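Local coordinates for protein vibralactone Cyclase (Boreostereum vibrans, PDB 6KD0) that catalyses the cyclization that forms the fused bicyclic beta-lactone of vibralactone, probably with a hydrolase-type active site on an alpha/beta hydrolase fold, at residues 61-66 and 85-90; 81-86 and 117-122; 94-99 and 125-130; 169-174 and 199-204. All coordinates share one frame; numbering follows the deposited sequence.

Contact 1: residues 61-66 and 85-90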
loop_
_atom_site.group_PDB
_atom_site.type_symbol
_atom_site.label_atom_id
_atom_site.label_comp_id
_atom_site.label_asym_id
_atom_site.label_seq_id
_atom_site.Cartn_x
_atom_site.Cartn_y
_atom_site.Cartn_z
ATOM N N GLU A 61 -18.937 -18.583 0.007
ATOM C CA GLU A 61 -17.766 -19.328 -0.435
ATOM C C GLU A 61 -17.877 -19.772 -1.882
ATOM O O GLU A 61 -16.856 -20.074 -2.502
ATOM C CB GLU A 61 -17.536 -20.537 0.477
ATOM C CG GLU A 61 -17.138 -20.152 1.900
ATOM C CD GLU A 61 -16.955 -21.353 2.818
ATOM O OE1 GLU A 61 -17.403 -22.467 2.447
ATOM O OE2 GLU A 61 -16.373 -21.171 3.914
ATOM N N ASP A 62 -19.088 -19.807 -2.442
ATOM C CA ASP A 62 -19.240 -20.149 -3.850
ATOM C C ASP A 62 -18.785 -19.033 -4.780
ATOM O O ASP A 62 -18.622 -19.274 -5.983
ATOM C CB ASP A 62 -20.699 -20.475 -4.155
ATOM C CG ASP A 62 -21.629 -19.360 -3.739
ATOM O OD1 ASP A 62 -21.832 -19.205 -2.519
ATOM O OD2 ASP A 62 -22.125 -18.622 -4.614
ATOM N N ARG A 63 -18.593 -17.819 -4.270
ATOM C CA ARG A 63 -18.398 -16.656 -5.124
ATOM C C ARG A 63 -16.930 -16.332 -5.373
ATOM O O ARG A 63 -16.630 -15.429 -6.165
ATOM C CB ARG A 63 -19.107 -15.447 -4.510
ATOM C CG ARG A 63 -20.640 -15.583 -4.496
ATOM C CD ARG A 63 -21.309 -14.295 -4.056
ATOM N NE ARG A 63 -21.224 -13.253 -5.075
ATOM C CZ ARG A 63 -22.091 -13.098 -6.070
ATOM N NH1 ARG A 63 -23.121 -13.924 -6.189
ATOM N NH2 ARG A 63 -21.922 -12.125 -6.948
ATOM N N TYR A 64 -16.012 -17.039 -4.727
ATOM C CA TYR A 64 -14.594 -16.822 -4.980
ATOM C C TYR A 64 -13.841 -18.076 -4.577
ATOM O O TYR A 64 -14.326 -18.888 -3.790
ATOM C CB TYR A 64 -14.066 -15.610 -4.204
ATOM C CG TYR A 64 -13.996 -15.876 -2.721
ATOM C CD1 TYR A 64 -15.120 -15.715 -1.922
ATOM C CD2 TYR A 64 -12.821 -16.323 -2.119
ATOM C CE1 TYR A 64 -15.071 -15.975 -0.566
ATOM C CE2 TYR A 64 -12.763 -16.589 -0.762
ATOM C CZ TYR A 64 -13.887 -16.405 0.007
ATOM O OH TYR A 64 -13.854 -16.669 1.360
ATOM N N ARG A 65 -12.629 -18.210 -5.098
ATOM C CA ARG A 65 -11.736 -19.259 -4.637
ATOM C C ARG A 65 -10.351 -18.665 -4.466
ATOM O O ARG A 65 -10.025 -17.609 -5.023
ATOM C CB ARG A 65 -11.690 -20.463 -5.595
ATOM C CG ARG A 65 -11.188 -20.124 -6.984
ATOM C CD ARG A 65 -11.335 -21.300 -7.943
ATOM N NE ARG A 65 -10.786 -20.970 -9.257
ATOM C CZ ARG A 65 -9.525 -21.200 -9.609
ATOM N NH1 ARG A 65 -8.699 -21.768 -8.739
ATOM N NH2 ARG A 65 -9.096 -20.862 -10.823
ATOM N N LEU A 66 -9.552 -19.348 -3.656
ATOM C CA LEU A 66 -8.184 -18.956 -3.357
ATOM C C LEU A 66 -7.237 -19.946 -4.002
ATOM O O LEU A 66 -7.508 -21.147 -4.007
ATOM C CB LEU A 66 -7.923 -18.949 -1.849
ATOM C CG LEU A 66 -8.926 -18.171 -1.022
ATOM C CD1 LEU A 66 -8.616 -18.325 0.460
ATOM C CD2 LEU A 66 -8.920 -16.719 -1.442
ATOM N N PRO A 85 -12.539 -14.532 -8.590
ATOM C CA PRO A 85 -14.008 -14.567 -8.546
ATOM C C PRO A 85 -14.545 -15.782 -9.276
ATOM O O PRO A 85 -14.037 -16.168 -10.333
ATOM C CB PRO A 85 -14.434 -13.276 -9.257
ATOM C CG PRO A 85 -13.247 -12.790 -9.996
ATOM C CD PRO A 85 -12.014 -13.436 -9.420
ATOM N N THR A 86 -15.595 -16.378 -8.703
ATOM C CA THR A 86 -16.189 -17.583 -9.266
ATOM C C THR A 86 -17.706 -17.527 -9.213
ATOM O O THR A 86 -18.350 -18.565 -9.057
ATOM C CB THR A 86 -15.723 -18.852 -8.544
ATOM O OG1 THR A 86 -16.165 -18.825 -7.180
ATOM C CG2 THR A 86 -14.226 -19.008 -8.593
ATOM N N SER A 87 -18.292 -16.329 -9.309
ATOM C CA SER A 87 -19.749 -16.217 -9.329
ATOM C C SER A 87 -20.336 -16.250 -10.735
ATOM O O SER A 87 -21.530 -16.542 -10.887
ATOM C CB SER A 87 -20.204 -14.947 -8.609
ATOM O OG SER A 87 -19.622 -13.780 -9.163
ATOM N N SER A 88 -19.544 -15.945 -11.760
ATOM C CA SER A 88 -20.033 -16.075 -13.127
ATOM C C SER A 88 -20.366 -17.534 -13.440
ATOM O O SER A 88 -19.639 -18.440 -13.020
ATOM C CB SER A 88 -18.993 -15.565 -14.119
ATOM O OG SER A 88 -19.391 -15.846 -15.448
ATOM N N PRO A 89 -21.459 -17.804 -14.168
ATOM C CA PRO A 89 -21.674 -19.172 -14.687
ATOM C C PRO A 89 -20.596 -19.630 -15.661
ATOM O O PRO A 89 -20.585 -20.813 -16.020
ATOM C CB PRO A 89 -23.040 -19.083 -15.383
ATOM C CG PRO A 89 -23.729 -17.934 -14.738
ATOM C CD PRO A 89 -22.651 -16.952 -14.338
ATOM N N ASP A 90 -19.697 -18.735 -16.084
ATOM C CA ASP A 90 -18.674 -19.006 -17.098
ATOM C C ASP A 90 -17.347 -19.228 -16.379
ATOM O O ASP A 90 -16.619 -18.284 -16.067
ATOM C CB ASP A 90 -18.593 -17.854 -18.095
ATOM C CG ASP A 90 -17.501 -18.037 -19.136
ATOM O OD1 ASP A 90 -16.829 -19.093 -19.152
ATOM O OD2 ASP A 90 -17.307 -17.105 -19.943
HETATM O O HOH W 1 -17.709 -13.391 -7.211
#
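Thr86 holds two successive carbonyls of the facing chain. Its OG1 donates to Asp62 O at 2.8 Å, and its backbone N donates to Arg63 O at 2.9 Å. Both donors stand above the planes of the carbonyls they reach. With chi1 at 64°, OG1 sits between the Thr86 backbone N and carbonyl carbon, which turns it to Asp62 and leaves CG2 for Arg65. Ser87 OG donates to a water over 2.8 Å; that water's bond to Arg63 O is too short to be sound and remains doubtful.

At the open end of the hairpin of strands 64-73 and 76-85, Tyr64 and Pro85 form an antiparallel non-hydrogen-bonded pair, a position at which proline owes no N-H to this partner.

The remaining contacts are packing. Ser87 CB lies 3.6 Å above the centre of one face of the Arg63 guanidinium, whose NE is held in a salt bridge by Asp123. Arg65 runs extended across Thr86 at about a right angle, its CG 3.6 Å from Thr86 CG2. A leucine in place of Arg63 would probably leave Asp123 without its charged mate and Ser87 without the flat group over its CB.

The chemistry implies a hairpin end fastened mainly through main-chain carbonyls, the threonine supplying both donors, with Arg65 packed along the threonine methyl and the Arg63 guanidinium on Ser87.

Contact 2: residues 81-86 and 117-122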
loop_
_atom_site.group_PDB
_atom_site.type_symbol
_atom_site.label_atom_id
_atom_site.label_comp_id
_atom_site.label_asym_id
_atom_site.label_seq_id
_atom_site.Cartn_x
_atom_site.Cartn_y
_atom_site.Cartn_z
ATOM N N ARG A 81 -0.561 -15.430 -2.935
ATOM C CA ARG A 81 -1.949 -15.864 -2.894
ATOM C C ARG A 81 -2.754 -15.098 -3.932
ATOM O O ARG A 81 -2.613 -13.875 -4.065
ATOM C CB ARG A 81 -2.550 -15.671 -1.502
ATOM C CG ARG A 81 -4.071 -15.867 -1.458
ATOM C CD ARG A 81 -4.565 -16.040 -0.015
ATOM N NE ARG A 81 -4.295 -17.382 0.483
ATOM C CZ ARG A 81 -4.847 -17.915 1.567
ATOM N NH1 ARG A 81 -5.712 -17.220 2.293
ATOM N NH2 ARG A 81 -4.529 -19.150 1.920
ATOM N N THR A 82 -3.620 -15.817 -4.652
ATOM C CA THR A 82 -4.507 -15.235 -5.644
ATOM C C THR A 82 -5.950 -15.453 -5.207
ATOM O O THR A 82 -6.294 -16.490 -4.618
ATOM C CB THR A 82 -4.269 -15.825 -7.049
ATOM O OG1 THR A 82 -4.600 -17.223 -7.057
ATOM C CG2 THR A 82 -2.813 -15.660 -7.460
ATOM N N TYR A 83 -6.772 -14.455 -5.511
ATOM C CA TYR A 83 -8.162 -14.328 -5.100
ATOM C C TYR A 83 -8.950 -14.210 -6.393
ATOM O O TYR A 83 -8.825 -13.202 -7.104
ATOM C CB TYR A 83 -8.375 -13.089 -4.214
ATOM C CG TYR A 83 -7.512 -13.034 -2.969
ATOM C CD1 TYR A 83 -6.160 -12.689 -3.051
ATOM C CD2 TYR A 83 -8.041 -13.315 -1.713
ATOM C CE1 TYR A 83 -5.366 -12.653 -1.924
ATOM C CE2 TYR A 83 -7.248 -13.275 -0.571
ATOM C CZ TYR A 83 -5.909 -12.941 -0.690
ATOM O OH TYR A 83 -5.107 -12.911 0.434
ATOM N N ILE A 84 -9.745 -15.229 -6.707
ATOM C CA ILE A 84 -10.302 -15.433 -8.036
ATOM C C ILE A 84 -11.819 -15.435 -7.910
ATOM O O ILE A 84 -12.362 -16.254 -7.168
ATOM C CB ILE A 84 -9.809 -16.755 -8.645
ATOM C CG1 ILE A 84 -8.277 -16.798 -8.604
ATOM C CG2 ILE A 84 -10.409 -16.958 -10.042
ATOM C CD1 ILE A 84 -7.680 -18.189 -8.614
ATOM N N PRO A 85 -12.539 -14.532 -8.590
ATOM C CA PRO A 85 -14.008 -14.567 -8.546
ATOM C C PRO A 85 -14.545 -15.782 -9.276
ATOM O O PRO A 85 -14.037 -16.168 -10.333
ATOM C CB PRO A 85 -14.434 -13.276 -9.257
ATOM C CG PRO A 85 -13.247 -12.790 -9.996
ATOM C CD PRO A 85 -12.014 -13.436 -9.420
ATOM N N THR A 86 -15.595 -16.378 -8.703
ATOM C CA THR A 86 -16.189 -17.583 -9.266
ATOM C C THR A 86 -17.706 -17.527 -9.213
ATOM O O THR A 86 -18.350 -18.565 -9.057
ATOM C CB THR A 86 -15.723 -18.852 -8.544
ATOM O OG1 THR A 86 -16.165 -18.825 -7.180
ATOM C CG2 THR A 86 -14.226 -19.008 -8.593
ATOM N N ASP A 117 -9.981 -8.533 3.256
ATOM C CA ASP A 117 -10.309 -7.397 2.402
ATOM C C ASP A 117 -10.254 -7.809 0.936
ATOM O O ASP A 117 -11.151 -7.473 0.157
ATOM C CB ASP A 117 -9.353 -6.234 2.666
ATOM C CG ASP A 117 -9.812 -5.334 3.808
ATOM O OD1 ASP A 117 -11.017 -5.037 3.886
ATOM O OD2 ASP A 117 -8.968 -4.923 4.635
ATOM N N LEU A 118 -9.248 -8.612 0.561
ATOM C CA LEU A 118 -9.106 -8.975 -0.848
ATOM C C LEU A 118 -10.154 -10.011 -1.263
ATOM O O LEU A 118 -10.642 -9.955 -2.402
ATOM C CB LEU A 118 -7.687 -9.475 -1.139
ATOM C CG LEU A 118 -6.599 -8.385 -1.045
ATOM C CD1 LEU A 118 -5.205 -8.955 -1.284
ATOM C CD2 LEU A 118 -6.865 -7.224 -2.022
ATOM N N ARG A 119 -10.544 -10.922 -0.355
ATOM C CA ARG A 119 -11.676 -11.796 -0.654
ATOM C C ARG A 119 -12.886 -10.952 -1.006
ATOM O O ARG A 119 -13.596 -11.225 -1.985
ATOM C CB ARG A 119 -12.004 -12.704 0.530
ATOM C CG ARG A 119 -11.006 -13.788 0.817
ATOM C CD ARG A 119 -11.354 -14.443 2.138
ATOM N NE ARG A 119 -10.239 -15.181 2.713
ATOM C CZ ARG A 119 -10.298 -16.456 3.084
ATOM N NH1 ARG A 119 -11.426 -17.154 2.934
ATOM N NH2 ARG A 119 -9.240 -17.027 3.612
ATOM N N ILE A 120 -13.111 -9.888 -0.228
ATOM C CA ILE A 120 -14.259 -9.035 -0.488
ATOM C C ILE A 120 -14.090 -8.334 -1.828
ATOM O O ILE A 120 -14.988 -8.377 -2.689
ATOM C CB ILE A 120 -14.436 -8.051 0.681
ATOM C CG1 ILE A 120 -14.813 -8.854 1.931
ATOM C CG2 ILE A 120 -15.461 -6.977 0.343
ATOM C CD1 ILE A 120 -14.609 -8.134 3.217
ATOM N N ILE A 121 -12.890 -7.788 -2.073
ATOM C CA ILE A 121 -12.698 -6.911 -3.222
ATOM C C ILE A 121 -12.797 -7.709 -4.506
ATOM O O ILE A 121 -13.417 -7.267 -5.483
ATOM C CB ILE A 121 -11.353 -6.158 -3.119
ATOM C CG1 ILE A 121 -11.476 -4.975 -2.150
ATOM C CG2 ILE A 121 -10.888 -5.697 -4.508
ATOM C CD1 ILE A 121 -10.160 -4.329 -1.780
ATOM N N CYS A 122 -12.220 -8.914 -4.519
ATOM C CA CYS A 122 -12.257 -9.721 -5.732
ATOM C C CYS A 122 -13.695 -10.031 -6.126
ATOM O O CYS A 122 -14.028 -10.009 -7.315
ATOM C CB CYS A 122 -11.416 -10.988 -5.558
ATOM S SG CYS A 122 -12.238 -12.511 -5.031
#
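Tyr83, with CG anti to its own carbonyl carbon (chi1 -57°), sets its ring under Leu118 CB, while the first torsion of Leu118 (chi1 -69°) carries CG and the CD1 branch toward Tyr83 CE1, 3.8 Å from Leu118 CD1. The CH-pi contact is nearly perpendicular: Leu118 CB is 3.7 Å from the Tyr83 ring centroid and almost on the ring normal. Arg119 meets the same ring differently, its CG lying in the ring plane at the edge, 3.9 Å from Tyr83 CD2. Strand 81-85 and helix 117-122 run at 32° to each other with axes 7.9 Å apart, the packing of a helix on one face of the central sheet in an alpha/beta hydrolase fold. Near the base of the ring, Cys122 CB touches Tyr83 CB at 3.9 Å and Tyr83 O at 3.7 Å. Beyond it the Pro85 ring lies against the last carbonyl of the segment, Pro85 CB being 3.8 Å from Cys122 O. At the other end the guanidinium groups of Arg81 and Arg119 gather round the carboxylate of Asp115, which forms salt bridges with both; Tyr83 OH also hydrogen-bonds to Asp115, and Arg81 has a second salt bridge to Asp68.

Contact 3: residues 94-99 and 125-130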
loop_
_atom_site.group_PDB
_atom_site.type_symbol
_atom_site.label_atom_id
_atom_site.label_comp_id
_atom_site.label_asym_id
_atom_site.label_seq_id
_atom_site.Cartn_x
_atom_site.Cartn_y
_atom_site.Cartn_z
ATOM N N THR A 94 -12.115 -14.576 -17.874
ATOM C CA THR A 94 -10.920 -13.930 -17.343
ATOM C C THR A 94 -11.259 -12.524 -16.863
ATOM O O THR A 94 -12.168 -11.869 -17.384
ATOM C CB THR A 94 -9.792 -13.870 -18.380
ATOM O OG1 THR A 94 -10.235 -13.129 -19.520
ATOM C CG2 THR A 94 -9.389 -15.272 -18.809
ATOM N N TYR A 95 -10.511 -12.058 -15.875
ATOM C CA TYR A 95 -10.819 -10.834 -15.153
ATOM C C TYR A 95 -9.618 -9.906 -15.146
ATOM O O TYR A 95 -8.487 -10.350 -15.363
ATOM C CB TYR A 95 -11.223 -11.154 -13.707
ATOM C CG TYR A 95 -12.380 -12.107 -13.642
ATOM C CD1 TYR A 95 -13.687 -11.640 -13.705
ATOM C CD2 TYR A 95 -12.167 -13.477 -13.556
ATOM C CE1 TYR A 95 -14.759 -12.511 -13.659
ATOM C CE2 TYR A 95 -13.237 -14.361 -13.499
ATOM C CZ TYR A 95 -14.523 -13.874 -13.550
ATOM O OH TYR A 95 -15.569 -14.769 -13.496
ATOM N N PRO A 96 -9.829 -8.610 -14.890
ATOM C CA PRO A 96 -8.683 -7.718 -14.668
ATOM C C PRO A 96 -7.873 -8.172 -13.464
ATOM O O PRO A 96 -8.312 -9.005 -12.659
ATOM C CB PRO A 96 -9.319 -6.344 -14.433
ATOM C CG PRO A 96 -10.750 -6.468 -14.960
ATOM C CD PRO A 96 -11.123 -7.904 -14.792
ATOM N N LEU A 97 -6.668 -7.602 -13.348
ATOM C CA LEU A 97 -5.632 -8.076 -12.431
ATOM C C LEU A 97 -5.308 -6.979 -11.425
ATOM O O LEU A 97 -4.918 -5.878 -11.821
ATOM C CB LEU A 97 -4.366 -8.443 -13.217
ATOM C CG LEU A 97 -3.460 -9.592 -12.772
ATOM C CD1 LEU A 97 -2.003 -9.365 -13.186
ATOM C CD2 LEU A 97 -3.572 -9.880 -11.310
ATOM N N LEU A 98 -5.460 -7.275 -10.136
ATOM C CA LEU A 98 -5.071 -6.371 -9.059
ATOM C C LEU A 98 -3.909 -6.986 -8.285
ATOM O O LEU A 98 -4.034 -8.096 -7.761
ATOM C CB LEU A 98 -6.242 -6.114 -8.109
ATOM C CG LEU A 98 -5.897 -5.330 -6.838
ATOM C CD1 LEU A 98 -5.581 -3.867 -7.150
ATOM C CD2 LEU A 98 -7.027 -5.439 -5.816
ATOM N N TYR A 99 -2.794 -6.268 -8.190
ATOM C CA TYR A 99 -1.606 -6.759 -7.485
ATOM C C TYR A 99 -1.432 -5.904 -6.235
ATOM O O TYR A 99 -1.180 -4.702 -6.343
ATOM C CB TYR A 99 -0.383 -6.685 -8.394
ATOM C CG TYR A 99 0.879 -7.252 -7.804
ATOM C CD1 TYR A 99 1.132 -8.618 -7.886
ATOM C CD2 TYR A 99 1.838 -6.427 -7.222
ATOM C CE1 TYR A 99 2.280 -9.170 -7.374
ATOM C CE2 TYR A 99 3.006 -6.976 -6.692
ATOM C CZ TYR A 99 3.216 -8.355 -6.789
ATOM O OH TYR A 99 4.363 -8.932 -6.303
ATOM N N LEU A 125 -15.445 -6.290 -7.142
ATOM C CA LEU A 125 -14.975 -5.647 -8.363
ATOM C C LEU A 125 -14.928 -6.591 -9.550
ATOM O O LEU A 125 -14.752 -6.127 -10.691
ATOM C CB LEU A 125 -13.576 -5.066 -8.134
ATOM C CG LEU A 125 -13.518 -3.612 -7.689
ATOM C CD1 LEU A 125 -14.601 -3.292 -6.684
ATOM C CD2 LEU A 125 -12.145 -3.290 -7.136
ATOM N N GLN A 126 -15.063 -7.889 -9.302
ATOM C CA GLN A 126 -14.819 -8.914 -10.306
ATOM C C GLN A 126 -13.418 -8.760 -10.906
ATOM O O GLN A 126 -13.242 -8.574 -12.109
ATOM C CB GLN A 126 -15.909 -8.875 -11.381
ATOM C CG GLN A 126 -17.294 -9.234 -10.828
ATOM C CD GLN A 126 -17.379 -10.685 -10.381
ATOM O OE1 GLN A 126 -17.382 -11.594 -11.203
ATOM N NE2 GLN A 126 -17.413 -10.905 -9.073
ATOM N N VAL A 127 -12.410 -8.832 -10.029
ATOM C CA VAL A 127 -11.013 -8.843 -10.446
ATOM C C VAL A 127 -10.321 -9.965 -9.694
ATOM O O VAL A 127 -10.754 -10.362 -8.615
ATOM C CB VAL A 127 -10.288 -7.503 -10.178
ATOM C CG1 VAL A 127 -11.021 -6.338 -10.854
ATOM C CG2 VAL A 127 -10.151 -7.268 -8.681
ATOM N N CYS A 128 -9.247 -10.484 -10.286
ATOM C CA CYS A 128 -8.346 -11.396 -9.599
ATOM C C CYS A 128 -7.337 -10.567 -8.816
ATOM O O CYS A 128 -6.664 -9.708 -9.390
ATOM C CB CYS A 128 -7.613 -12.306 -10.584
ATOM S SG CYS A 128 -8.728 -13.343 -11.542
ATOM N N ALA A 129 -7.245 -10.813 -7.520
ATOM C CA ALA A 129 -6.286 -10.120 -6.672
ATOM C C ALA A 129 -5.090 -11.019 -6.407
ATOM O O ALA A 129 -5.211 -12.246 -6.357
ATOM C CB ALA A 129 -6.911 -9.692 -5.351
ATOM N N VAL A 130 -3.929 -10.398 -6.224
ATOM C CA VAL A 130 -2.695 -11.108 -5.910
ATOM C C VAL A 130 -2.054 -10.416 -4.718
ATOM O O VAL A 130 -1.981 -9.182 -4.687
ATOM C CB VAL A 130 -1.729 -11.104 -7.113
ATOM C CG1 VAL A 130 -0.495 -11.931 -6.805
ATOM C CG2 VAL A 130 -2.435 -11.589 -8.361
HETATM O O HOH W 2 -17.207 -14.349 -11.313
#
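Tyr95 lies alongside the Gln126 side chain, pointing the same way, with ring and amide planes almost perpendicular (89°). Tyr95 CE1 comes 3.7 Å from Gln126 OE1, and one water spans the polar ends, 2.8 Å from Tyr95 OH and donating to Gln126 OE1. The two segments belong to a beta-alpha-beta crossover of the alpha/beta hydrolase sheet: strand 97-101, helix 115-125, then strand 128-132 beside the first. Gln126 leaves that helix with positive phi, and its NE2 returns to Asp123 O in the last turn.

The strands pair in parallel through Cys128 N to Pro96 O, Leu98 N to Cys128 O (2.8 Å, 176° at the hydrogen) and Val130 N to Leu98 O. The first uses a carbonyl just ahead of strand 97-101, where the Pro96 ring also packs on Val127 CG1. Leu98 and Ala129 project from one face of the sheet, Leu97, Cys128, Tyr99 and Val130 from the other. On that second face Cys128 SG rests 4.0 Å from Tyr95 CB. Val130, with CG1 anti to its backbone N (chi1 -176°), spreads its branches over two neighbours: CG1 is 3.8 Å from Tyr99 CD1, and CG2 is 3.6 Å from Leu97 CD2.

Contact 4: residues 169-174 and 199-204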
loop_
_atom_site.group_PDB
_atom_site.type_symbol
_atom_site.label_atom_id
_atom_site.label_comp_id
_atom_site.label_asym_id
_atom_site.label_seq_id
_atom_site.Cartn_x
_atom_site.Cartn_y
_atom_site.Cartn_z
ATOM N N LYS A 169 -7.115 -6.684 -19.546
ATOM C CA LYS A 169 -8.401 -6.192 -19.074
ATOM C C LYS A 169 -8.259 -5.155 -17.969
ATOM O O LYS A 169 -9.267 -4.597 -17.526
ATOM C CB LYS A 169 -9.252 -7.369 -18.592
ATOM C CG LYS A 169 -9.461 -8.408 -19.690
ATOM C CD LYS A 169 -10.617 -9.339 -19.379
ATOM C CE LYS A 169 -10.992 -10.174 -20.603
ATOM N NZ LYS A 169 -12.189 -11.038 -20.307
ATOM N N GLY A 170 -7.036 -4.854 -17.556
ATOM C CA GLY A 170 -6.805 -3.962 -16.442
ATOM C C GLY A 170 -5.731 -4.572 -15.582
ATOM O O GLY A 170 -5.748 -5.781 -15.339
ATOM N N PHE A 171 -4.794 -3.745 -15.121
ATOM C CA PHE A 171 -3.632 -4.222 -14.379
ATOM C C PHE A 171 -3.270 -3.097 -13.407
ATOM O O PHE A 171 -2.554 -2.162 -13.762
ATOM C CB PHE A 171 -2.494 -4.580 -15.331
ATOM C CG PHE A 171 -1.338 -5.286 -14.680
ATOM C CD1 PHE A 171 -1.432 -5.790 -13.396
ATOM C CD2 PHE A 171 -0.142 -5.449 -15.375
ATOM C CE1 PHE A 171 -0.343 -6.433 -12.816
ATOM C CE2 PHE A 171 0.935 -6.086 -14.804
ATOM C CZ PHE A 171 0.835 -6.580 -13.523
ATOM N N VAL A 172 -3.804 -3.188 -12.191
ATOM C CA VAL A 172 -3.682 -2.139 -11.184
ATOM C C VAL A 172 -2.756 -2.623 -10.077
ATOM O O VAL A 172 -2.954 -3.713 -9.525
ATOM C CB VAL A 172 -5.062 -1.750 -10.614
ATOM C CG1 VAL A 172 -4.900 -0.789 -9.433
ATOM C CG2 VAL A 172 -5.913 -1.120 -11.703
ATOM N N ILE A 173 -1.761 -1.813 -9.728
ATOM C CA ILE A 173 -0.924 -2.127 -8.573
ATOM C C ILE A 173 -1.346 -1.232 -7.422
ATOM O O ILE A 173 -1.650 -0.044 -7.605
ATOM C CB ILE A 173 0.577 -1.981 -8.883
ATOM C CG1 ILE A 173 1.402 -2.504 -7.707
ATOM C CG2 ILE A 173 0.936 -0.518 -9.196
ATOM C CD1 ILE A 173 2.837 -2.709 -8.043
ATOM N N ALA A 174 -1.429 -1.815 -6.237
ATOM C CA ALA A 174 -1.939 -1.097 -5.088
ATOM C C ALA A 174 -1.102 -1.504 -3.892
ATOM O O ALA A 174 -0.655 -2.646 -3.815
ATOM C CB ALA A 174 -3.428 -1.405 -4.856
ATOM N N THR A 199 1.983 -5.925 -21.409
ATOM C CA THR A 199 1.057 -5.982 -20.274
ATOM C C THR A 199 1.414 -4.876 -19.283
ATOM O O THR A 199 1.800 -5.147 -18.144
ATOM C CB THR A 199 1.094 -7.360 -19.605
ATOM O OG1 THR A 199 2.392 -7.583 -19.026
ATOM C CG2 THR A 199 0.790 -8.469 -20.619
ATOM N N PRO A 200 1.307 -3.612 -19.693
ATOM C CA PRO A 200 1.700 -2.521 -18.805
ATOM C C PRO A 200 0.714 -2.362 -17.664
ATOM O O PRO A 200 -0.462 -2.730 -17.760
ATOM C CB PRO A 200 1.673 -1.287 -19.716
ATOM C CG PRO A 200 0.586 -1.614 -20.695
ATOM C CD PRO A 200 0.766 -3.102 -20.967
ATOM N N LEU A 201 1.210 -1.778 -16.576
ATOM C CA LEU A 201 0.316 -1.341 -15.513
ATOM C C LEU A 201 -0.655 -0.314 -16.077
ATOM O O LEU A 201 -0.265 0.545 -16.871
ATOM C CB LEU A 201 1.118 -0.733 -14.362
ATOM C CG LEU A 201 1.904 -1.730 -13.512
ATOM C CD1 LEU A 201 2.791 -0.984 -12.505
ATOM C CD2 LEU A 201 0.952 -2.661 -12.764
ATOM N N THR A 202 -1.927 -0.407 -15.688
ATOM C CA THR A 202 -2.909 0.583 -16.115
ATOM C C THR A 202 -3.360 1.506 -14.987
ATOM O O THR A 202 -4.182 2.392 -15.226
ATOM C CB THR A 202 -4.132 -0.099 -16.743
ATOM O OG1 THR A 202 -4.801 -0.899 -15.756
ATOM C CG2 THR A 202 -3.695 -1.004 -17.879
ATOM N N GLY A 203 -2.853 1.326 -13.776
ATOM C CA GLY A 203 -3.260 2.180 -12.683
ATOM C C GLY A 203 -2.509 1.816 -11.424
ATOM O O GLY A 203 -1.934 0.729 -11.305
ATOM N N GLN A 204 -2.525 2.749 -10.482
ATOM C CA GLN A 204 -1.845 2.538 -9.219
ATOM C C GLN A 204 -2.590 3.225 -8.088
ATOM O O GLN A 204 -2.967 4.390 -8.208
ATOM C CB GLN A 204 -0.414 3.064 -9.269
ATOM C CG GLN A 204 0.275 2.989 -7.928
ATOM C CD GLN A 204 1.766 3.037 -8.084
ATOM O OE1 GLN A 204 2.276 3.754 -8.944
ATOM N NE2 GLN A 204 2.479 2.261 -7.277
#
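Phe171 O accepts from Thr202 N in a short bond of 2.7 Å, and the same threonine takes up the other end of the residue: Phe171 N donates almost straight (171°) to Thr202 OG1 at 2.9 Å. The segments join strands 171-176 and 203-207 of a beta-alpha-beta unit whose helix is 178-192. In this alpha/beta hydrolase fold strand 171-176 leads into what is probably the nucleophile elbow, with Gly175, Ser177 and Gly179. The parallel pairing goes on with Ile173 N to Gly203 O. Beside it Gly203 faces Val172 at a spot where a CB would sit tight against Val172 CG2.

Phe171 holds its ring anti to the backbone N (chi1 -171°), and Leu201 lies over one face: its CD2 is 3.7 Å from the ring centroid, directly on the normal. At the rim Thr199 O approaches in the ring plane, 3.4 Å from Phe171 CD2. Leu153 and Ala157 of helix 144-158 also touch this ring. With an alanine here, Leu201 CD2 would probably lose the surface it rests on, and a gap would open between the 199-201 loop and helix 144-158.

Leu201 extends its other branch to the next residue on that side, CD1 lying 3.8 Å from Ile173 CG2. Gln204 runs beside Ile173 in the same direction; its amide NE2, which makes a weak hydrogen bond to Ser183, lies 3.7 Å from Ile173 CG2.

In the fold
All four contacts reach one mixed sheet and follow one another across it from the antiparallel edge, strand 64-73, to strand 171-176, which leads into the probable nucleophile elbow, and its neighbour 203-207. Contact 1 sits at the open end of the first hairpin, strands 64-73 and 76-85; contact 2, about 9 Å away between centres, shares Pro85 and Thr86 and adds helix 115-125. The segments of contacts 2 and 3 alternate along the chain, centres about 8 Å apart, joined by Tyr83 N and Ala129 O. Contact 4 comes last, its centre about 10 Å from that of contact 3 and about 22 Å from that of contact 1. Contacts 3 and 4 touch through Leu97 N to Gly170 O and Tyr99 N to Val172 O.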